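Local coordinates for protein hemolysin BL lytic component L1 (Bacillus cereus, PDB 7NMQ) that forms one component of the haemolysin BL enterotoxin and, like the alpha-helical ClyA-type toxins, probably takes part in making pores in host membranes, at residues Lys107-Ile118 with Tyr318-Met328. Sequence-based numbering, arbitrary orientation.
Sequences KAGLKEGINDLI and YTDLLDNIDSM. With EDO (1,2-ethanediol), chain F.
Lys107 and Lys111, in the first turns of helix 107-154, grip the C-terminal end of helix 275-325 at one end of the long helical bundle. Segments 107-118 and 318-325 run nearly antiparallel, their axes at 159°. The Lys107 chain is extended beyond CG, passes Ile325 and so reaches the point where the backbone turns toward helix 330-357. There Lys107 NZ donates to three carbonyls, Ile325 O, Asp326 O and, at 2.8 Å, Met328 O. The first and last are met in the carbonyl plane, but Asp326 O from above it. Ile325 O also accepts from Met328 N. Lys111 bends at chi3 (73°), which takes NZ to Asp326 OD2 at 2.9 Å, a salt bridge made from above the carboxylate plane. A water links Lys111 NZ to Leu322 O and Asp326 N. The Leu322 side chain is a knob in the hole formed by Lys111, Ile114, Asn115 and Ile118, with its CD1 3.4 Å from Lys111 O. Further along, Ile118 CG1 packs on Tyr318 CB at 3.5 Å, and Leu117 CD1 meets the ring edge. Tyr318 OH is hydrogen-bonded to Leu5 O. Lys107 NZ thus holds three main-chain carbonyls of 325-328, and its charge probably favours this turn, with the Lys111-Asp326 salt bridge beside it.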
ATOM      1  N   LYS A 107      -3.426  -7.568 -43.399  1.00 14.28           N
ATOM      2  CA  LYS A 107      -2.301  -7.840 -42.474  1.00 13.93           C
ATOM      3  C   LYS A 107      -1.643  -6.528 -42.038  1.00 13.41           C
ATOM      4  O   LYS A 107      -1.302  -6.406 -40.870  1.00 13.74           O
ATOM      5  CB  LYS A 107      -1.298  -8.810 -43.092  1.00 14.10           C
ATOM      6  CG  LYS A 107      -1.789 -10.234 -43.172  1.00 14.87           C
ATOM      7  CD  LYS A 107      -0.687 -11.164 -43.711  1.00 15.49           C
ATOM      8  CE  LYS A 107      -1.086 -12.613 -43.557  1.00 17.36           C
ATOM      9  NZ  LYS A 107       0.021 -13.524 -43.882  1.00 19.81           N
ATOM     10  N   ALA A 108      -1.435  -5.571 -42.931  1.00 15.34           N
ATOM     11  CA  ALA A 108      -0.737  -4.310 -42.586  1.00 14.88           C
ATOM     12  C   ALA A 108      -1.537  -3.587 -41.505  1.00 13.96           C
ATOM     13  O   ALA A 108      -0.957  -3.047 -40.577  1.00 13.65           O
ATOM     14  CB  ALA A 108      -0.549  -3.391 -43.772  1.00 16.67           C
ATOM     15  N   GLY A 109      -2.848  -3.526 -41.694  1.00 13.88           N
ATOM     16  CA  GLY A 109      -3.759  -2.870 -40.749  1.00 13.20           C
ATOM     17  C   GLY A 109      -3.718  -3.497 -39.368  1.00 12.88           C
ATOM     18  O   GLY A 109      -3.712  -2.794 -38.347  1.00 14.60           O
ATOM     19  N   LEU A 110      -3.747  -4.814 -39.318  1.00 12.45           N
ATOM     20  CA  LEU A 110      -3.710  -5.527 -38.035  1.00 11.88           C
ATOM     21  C   LEU A 110      -2.352  -5.264 -37.383  1.00 12.39           C
ATOM     22  O   LEU A 110      -2.287  -4.969 -36.185  1.00 13.48           O
ATOM     23  CB  LEU A 110      -3.949  -7.019 -38.260  1.00 12.27           C
ATOM     24  CG  LEU A 110      -3.903  -7.831 -36.958  1.00 12.49           C
ATOM     25  CD1 LEU A 110      -4.986  -7.433 -35.972  1.00 13.54           C
ATOM     26  CD2 LEU A 110      -3.975  -9.297 -37.242  1.00 13.72           C
ATOM     27  N   LYS A 111      -1.277  -5.424 -38.125  1.00 12.56           N
ATOM     28  CA  LYS A 111       0.076  -5.208 -37.568  1.00 12.91           C
ATOM     29  C   LYS A 111       0.207  -3.783 -37.028  1.00 13.04           C
ATOM     30  O   LYS A 111       0.813  -3.621 -35.964  1.00 13.49           O
ATOM     31  CB  LYS A 111       1.169  -5.433 -38.601  1.00 13.18           C
ATOM     32  CG  LYS A 111       1.374  -6.889 -38.953  1.00 15.09           C
ATOM     33  CD  LYS A 111       2.480  -7.059 -39.964  1.00 17.67           C
ATOM     34  CE  LYS A 111       3.819  -6.823 -39.298  1.00 20.60           C
ATOM     35  NZ  LYS A 111       4.942  -7.181 -40.195  1.00 25.28           N
ATOM     36  N   GLU A 112      -0.330  -2.785 -37.712  1.00 13.61           N
ATOM     37  CA  GLU A 112      -0.195  -1.390 -37.237  1.00 14.67           C
ATOM     38  C   GLU A 112      -0.926  -1.255 -35.895  1.00 14.57           C
ATOM     39  O   GLU A 112      -0.394  -0.591 -34.990  1.00 14.94           O
ATOM     40  CB  GLU A 112      -0.747  -0.422 -38.265  1.00 16.80           C
ATOM     41  CG  GLU A 112      -0.274   0.993 -38.018  1.00 20.17           C
ATOM     42  CD  GLU A 112       1.182   1.246 -38.384  1.00 25.52           C
ATOM     43  OE1 GLU A 112       1.818   0.402 -39.076  1.00 30.81           O
ATOM     44  OE2 GLU A 112       1.654   2.316 -38.042  1.00 33.12           O
ATOM     45  N   GLY A 113      -2.120  -1.827 -35.773  1.00 13.22           N
ATOM     46  CA  GLY A 113      -2.914  -1.782 -34.530  1.00 12.89           C
ATOM     47  C   GLY A 113      -2.168  -2.450 -33.403  1.00 12.36           C
ATOM     48  O   GLY A 113      -2.028  -1.887 -32.293  1.00 13.02           O
ATOM     49  N   ILE A 114      -1.635  -3.636 -33.676  1.00 12.00           N
ATOM     50  CA  ILE A 114      -0.907  -4.379 -32.610  1.00 12.10           C
ATOM     51  C   ILE A 114       0.348  -3.600 -32.247  1.00 12.81           C
ATOM     52  O   ILE A 114       0.662  -3.525 -31.042  1.00 12.56           O
ATOM     53  CB  ILE A 114      -0.614  -5.812 -33.086  1.00 12.20           C
ATOM     54  CG1 ILE A 114      -1.906  -6.606 -33.278  1.00 13.29           C
ATOM     55  CG2 ILE A 114       0.372  -6.489 -32.168  1.00 13.33           C
ATOM     56  CD1 ILE A 114      -2.720  -6.834 -32.054  1.00 14.69           C
ATOM     57  N   ASN A 115       1.046  -3.038 -33.222  1.00 12.93           N
ATOM     58  CA  ASN A 115       2.248  -2.225 -32.919  1.00 13.41           C
ATOM     59  C   ASN A 115       1.891  -1.035 -32.013  1.00 13.19           C
ATOM     60  O   ASN A 115       2.687  -0.719 -31.130  1.00 13.68           O
ATOM     61  CB  ASN A 115       2.961  -1.778 -34.195  1.00 15.42           C
ATOM     62  CG  ASN A 115       4.362  -1.329 -33.888  1.00 20.51           C
ATOM     63  OD1 ASN A 115       5.156  -2.128 -33.405  1.00 25.81           O
ATOM     64  ND2 ASN A 115       4.614  -0.042 -34.042  1.00 25.66           N
ATOM     65  N   ASP A 116       0.789  -0.381 -32.254  1.00 13.43           N
ATOM     66  CA  ASP A 116       0.382   0.778 -31.415  1.00 12.98           C
ATOM     67  C   ASP A 116       0.160   0.300 -29.979  1.00 13.08           C
ATOM     68  O   ASP A 116       0.522   1.007 -29.029  1.00 14.02           O
ATOM     69  CB  ASP A 116      -0.911   1.433 -31.873  1.00 14.81           C
ATOM     70  CG  ASP A 116      -0.772   2.229 -33.141  1.00 18.35           C
ATOM     71  OD1 ASP A 116       0.388   2.395 -33.640  1.00 22.07           O
ATOM     72  OD2 ASP A 116      -1.828   2.700 -33.627  1.00 22.49           O
ATOM     73  N   LEU A 117      -0.458  -0.864 -29.813  1.00 12.01           N
ATOM     74  CA  LEU A 117      -0.709  -1.394 -28.452  1.00 11.65           C
ATOM     75  C   LEU A 117       0.634  -1.750 -27.812  1.00 11.92           C
ATOM     76  O   LEU A 117       0.788  -1.465 -26.603  1.00 12.70           O
ATOM     77  CB  LEU A 117      -1.662  -2.588 -28.532  1.00 11.64           C
ATOM     78  CG  LEU A 117      -3.074  -2.194 -28.947  1.00 12.57           C
ATOM     79  CD1 LEU A 117      -3.911  -3.420 -29.257  1.00 13.45           C
ATOM     80  CD2 LEU A 117      -3.775  -1.364 -27.887  1.00 14.56           C
ATOM     81  N   ILE A 118       1.574  -2.321 -28.555  1.00 11.65           N
ATOM     82  CA  ILE A 118       2.927  -2.611 -28.011  1.00 12.55           C
ATOM     83  C   ILE A 118       3.588  -1.313 -27.565  1.00 12.75           C
ATOM     84  O   ILE A 118       4.277  -1.321 -26.509  1.00 13.80           O
ATOM     85  CB  ILE A 118       3.792  -3.349 -29.041  1.00 13.60           C
ATOM     86  CG1 ILE A 118       3.232  -4.758 -29.281  1.00 13.43           C
ATOM     87  CG2 ILE A 118       5.232  -3.402 -28.563  1.00 15.20           C
ATOM     88  CD1 ILE A 118       3.805  -5.442 -30.491  1.00 14.34           C
ATOM     89  N   TYR A 318       2.393  -9.876 -27.343  1.00 12.12           N
ATOM     90  CA  TYR A 318       1.904  -9.096 -28.499  1.00 11.56           C
ATOM     91  C   TYR A 318       2.961  -9.082 -29.590  1.00 12.11           C
ATOM     92  O   TYR A 318       2.588  -9.077 -30.776  1.00 12.26           O
ATOM     93  CB  TYR A 318       1.595  -7.655 -28.079  1.00 11.47           C
ATOM     94  CG  TYR A 318       0.255  -7.426 -27.427  1.00 11.26           C
ATOM     95  CD1 TYR A 318      -0.061  -7.961 -26.188  1.00 11.44           C
ATOM     96  CD2 TYR A 318      -0.703  -6.679 -28.062  1.00 12.56           C
ATOM     97  CE1 TYR A 318      -1.285  -7.730 -25.566  1.00 11.93           C
ATOM     98  CE2 TYR A 318      -1.950  -6.491 -27.495  1.00 12.80           C
ATOM     99  CZ  TYR A 318      -2.237  -6.994 -26.234  1.00 12.11           C
ATOM    100  OH  TYR A 318      -3.494  -6.787 -25.722  1.00 12.89           O
ATOM    101  N   THR A 319       4.243  -9.011 -29.249  1.00 12.49           N
ATOM    102  CA  THR A 319       5.319  -8.987 -30.276  1.00 14.02           C
ATOM    103  C   THR A 319       5.376 -10.332 -30.998  1.00 14.09           C
ATOM    104  O   THR A 319       5.586 -10.318 -32.183  1.00 15.16           O
ATOM    105  CB  THR A 319       6.651  -8.632 -29.632  1.00 15.32           C
ATOM    106  OG1 THR A 319       6.526  -7.343 -29.007  1.00 16.67           O
ATOM    107  CG2 THR A 319       7.767  -8.577 -30.643  1.00 18.00           C
ATOM    108  N   ASP A 320       5.078 -11.424 -30.325  1.00 14.32           N
ATOM    109  CA  ASP A 320       4.970 -12.752 -30.968  1.00 15.18           C
ATOM    110  C   ASP A 320       3.854 -12.706 -32.030  1.00 14.67           C
ATOM    111  O   ASP A 320       4.075 -13.158 -33.167  1.00 15.81           O
ATOM    112  CB  ASP A 320       4.698 -13.839 -29.942  1.00 16.71           C
ATOM    113  CG  ASP A 320       4.777 -15.220 -30.520  1.00 17.97           C
ATOM    114  OD1 ASP A 320       5.830 -15.557 -31.104  1.00 20.16           O
ATOM    115  OD2 ASP A 320       3.754 -15.908 -30.437  1.00 20.15           O
ATOM    116  N   LEU A 321       2.685 -12.151 -31.706  1.00 13.73           N
ATOM    117  CA  LEU A 321       1.611 -12.007 -32.710  1.00 13.37           C
ATOM    118  C   LEU A 321       2.118 -11.134 -33.849  1.00 13.04           C
ATOM    119  O   LEU A 321       1.968 -11.508 -35.040  1.00 13.74           O
ATOM    120  CB  LEU A 321       0.366 -11.408 -32.051  1.00 12.67           C
ATOM    121  CG  LEU A 321      -0.800 -11.121 -33.015  1.00 13.04           C
ATOM    122  CD1 LEU A 321      -1.155 -12.340 -33.875  1.00 14.07           C
ATOM    123  CD2 LEU A 321      -2.013 -10.597 -32.240  1.00 14.42           C
ATOM    124  N   LEU A 322       2.664  -9.959 -33.540  1.00 13.17           N
ATOM    125  CA  LEU A 322       3.093  -9.018 -34.591  1.00 13.22           C
ATOM    126  C   LEU A 322       4.050  -9.739 -35.538  1.00 14.12           C
ATOM    127  O   LEU A 322       3.881  -9.624 -36.765  1.00 15.27           O
ATOM    128  CB  LEU A 322       3.783  -7.841 -33.894  1.00 14.22           C
ATOM    129  CG  LEU A 322       4.314  -6.792 -34.847  1.00 15.36           C
ATOM    130  CD1 LEU A 322       3.179  -6.047 -35.514  1.00 18.53           C
ATOM    131  CD2 LEU A 322       5.233  -5.837 -34.115  1.00 18.11           C
ATOM    132  N   ASP A 323       4.999 -10.476 -34.997  1.00 14.00           N
ATOM    133  CA  ASP A 323       6.076 -11.078 -35.815  1.00 16.20           C
ATOM    134  C   ASP A 323       5.554 -12.230 -36.661  1.00 15.84           C
ATOM    135  O   ASP A 323       6.168 -12.515 -37.647  1.00 18.75           O
ATOM    136  CB  ASP A 323       7.180 -11.616 -34.910  1.00 18.42           C
ATOM    137  CG  ASP A 323       8.046 -10.537 -34.307  1.00 22.15           C
ATOM    138  OD1 ASP A 323       7.896  -9.363 -34.755  1.00 27.27           O
ATOM    139  OD2 ASP A 323       8.829 -10.860 -33.362  1.00 27.38           O
ATOM    140  N   ASN A 324       4.475 -12.871 -36.250  1.00 14.22           N
ATOM    141  CA  ASN A 324       3.925 -14.068 -36.907  1.00 14.67           C
ATOM    142  C   ASN A 324       2.951 -13.683 -38.011  1.00 13.98           C
ATOM    143  O   ASN A 324       2.694 -14.537 -38.847  1.00 13.99           O
ATOM    144  CB  ASN A 324       3.155 -14.909 -35.901  1.00 15.52           C
ATOM    145  CG  ASN A 324       4.018 -15.681 -34.935  1.00 19.20           C
ATOM    146  OD1 ASN A 324       5.257 -15.578 -34.927  1.00 24.28           O
ATOM    147  ND2 ASN A 324       3.352 -16.431 -34.074  1.00 20.11           N
ATOM    148  N   ILE A 325       2.405 -12.463 -38.016  1.00 13.16           N
ATOM    149  CA  ILE A 325       1.297 -12.148 -38.961  1.00 13.19           C
ATOM    150  C   ILE A 325       1.771 -12.276 -40.404  1.00 14.21           C
ATOM    151  O   ILE A 325       1.009 -12.812 -41.230  1.00 14.44           O
ATOM    152  CB  ILE A 325       0.732 -10.742 -38.664  1.00 12.62           C
ATOM    153  CG1 ILE A 325      -0.135 -10.819 -37.410  1.00 12.90           C
ATOM    154  CG2 ILE A 325      -0.069 -10.216 -39.857  1.00 12.32           C
ATOM    155  CD1 ILE A 325      -0.425  -9.505 -36.766  1.00 13.27           C
ATOM    156  N   ASP A 326       2.973 -11.855 -40.759  1.00 15.62           N
ATOM    157  CA  ASP A 326       3.273 -11.799 -42.211  1.00 16.64           C
ATOM    158  C   ASP A 326       3.317 -13.223 -42.786  1.00 16.89           C
ATOM    159  O   ASP A 326       2.884 -13.385 -43.912  1.00 17.20           O
ATOM    160  CB  ASP A 326       4.514 -10.989 -42.549  1.00 20.74           C
ATOM    161  CG  ASP A 326       4.174  -9.500 -42.678  1.00 23.43           C
ATOM    162  OD1 ASP A 326       2.953  -9.142 -42.934  1.00 27.29           O
ATOM    163  OD2 ASP A 326       5.114  -8.722 -42.621  1.00 28.25           O
ATOM    164  N   SER A 327       3.837 -14.200 -42.063  1.00 16.33           N
ATOM    165  CA  SER A 327       3.990 -15.579 -42.600  1.00 17.96           C
ATOM    166  C   SER A 327       2.735 -16.415 -42.361  1.00 17.41           C
ATOM    167  O   SER A 327       2.632 -17.494 -42.937  1.00 19.26           O
ATOM    168  CB  SER A 327       5.189 -16.266 -42.043  1.00 22.88           C
ATOM    169  OG  SER A 327       5.080 -16.327 -40.639  1.00 26.21           O
ATOM    170  N   MET A 328       1.787 -15.939 -41.582  1.00 16.78           N
ATOM    171  CA  MET A 328       0.612 -16.717 -41.161  1.00 16.91           C
ATOM    172  C   MET A 328      -0.291 -17.054 -42.346  1.00 16.91           C
ATOM    173  O   MET A 328      -0.586 -16.175 -43.177  1.00 19.01           O
ATOM    174  CB  MET A 328      -0.211 -15.875 -40.181  1.00 18.13           C
ATOM    175  CG  MET A 328      -0.938 -16.695 -39.207  1.00 19.65           C
ATOM    176  SD  MET A 328      -1.785 -15.646 -38.069  1.00 18.64           S
ATOM    177  CE  MET A 328      -0.563 -15.278 -36.818  1.00 18.30           C
TER
HETATM  178  C1  EDO F 505       8.067  -1.234 -30.530  1.00 38.41           C
HETATM  179  O1  EDO F 505       7.476  -2.460 -30.943  1.00 40.13           O
HETATM  180  C2  EDO F 505       7.058  -0.165 -30.288  1.00 38.94           C
HETATM  181  O2  EDO F 505       5.815  -0.407 -30.928  1.00 38.19           O
HETATM  182  O   HOH W   1       4.745 -10.127 -39.320  1.00 17.29           O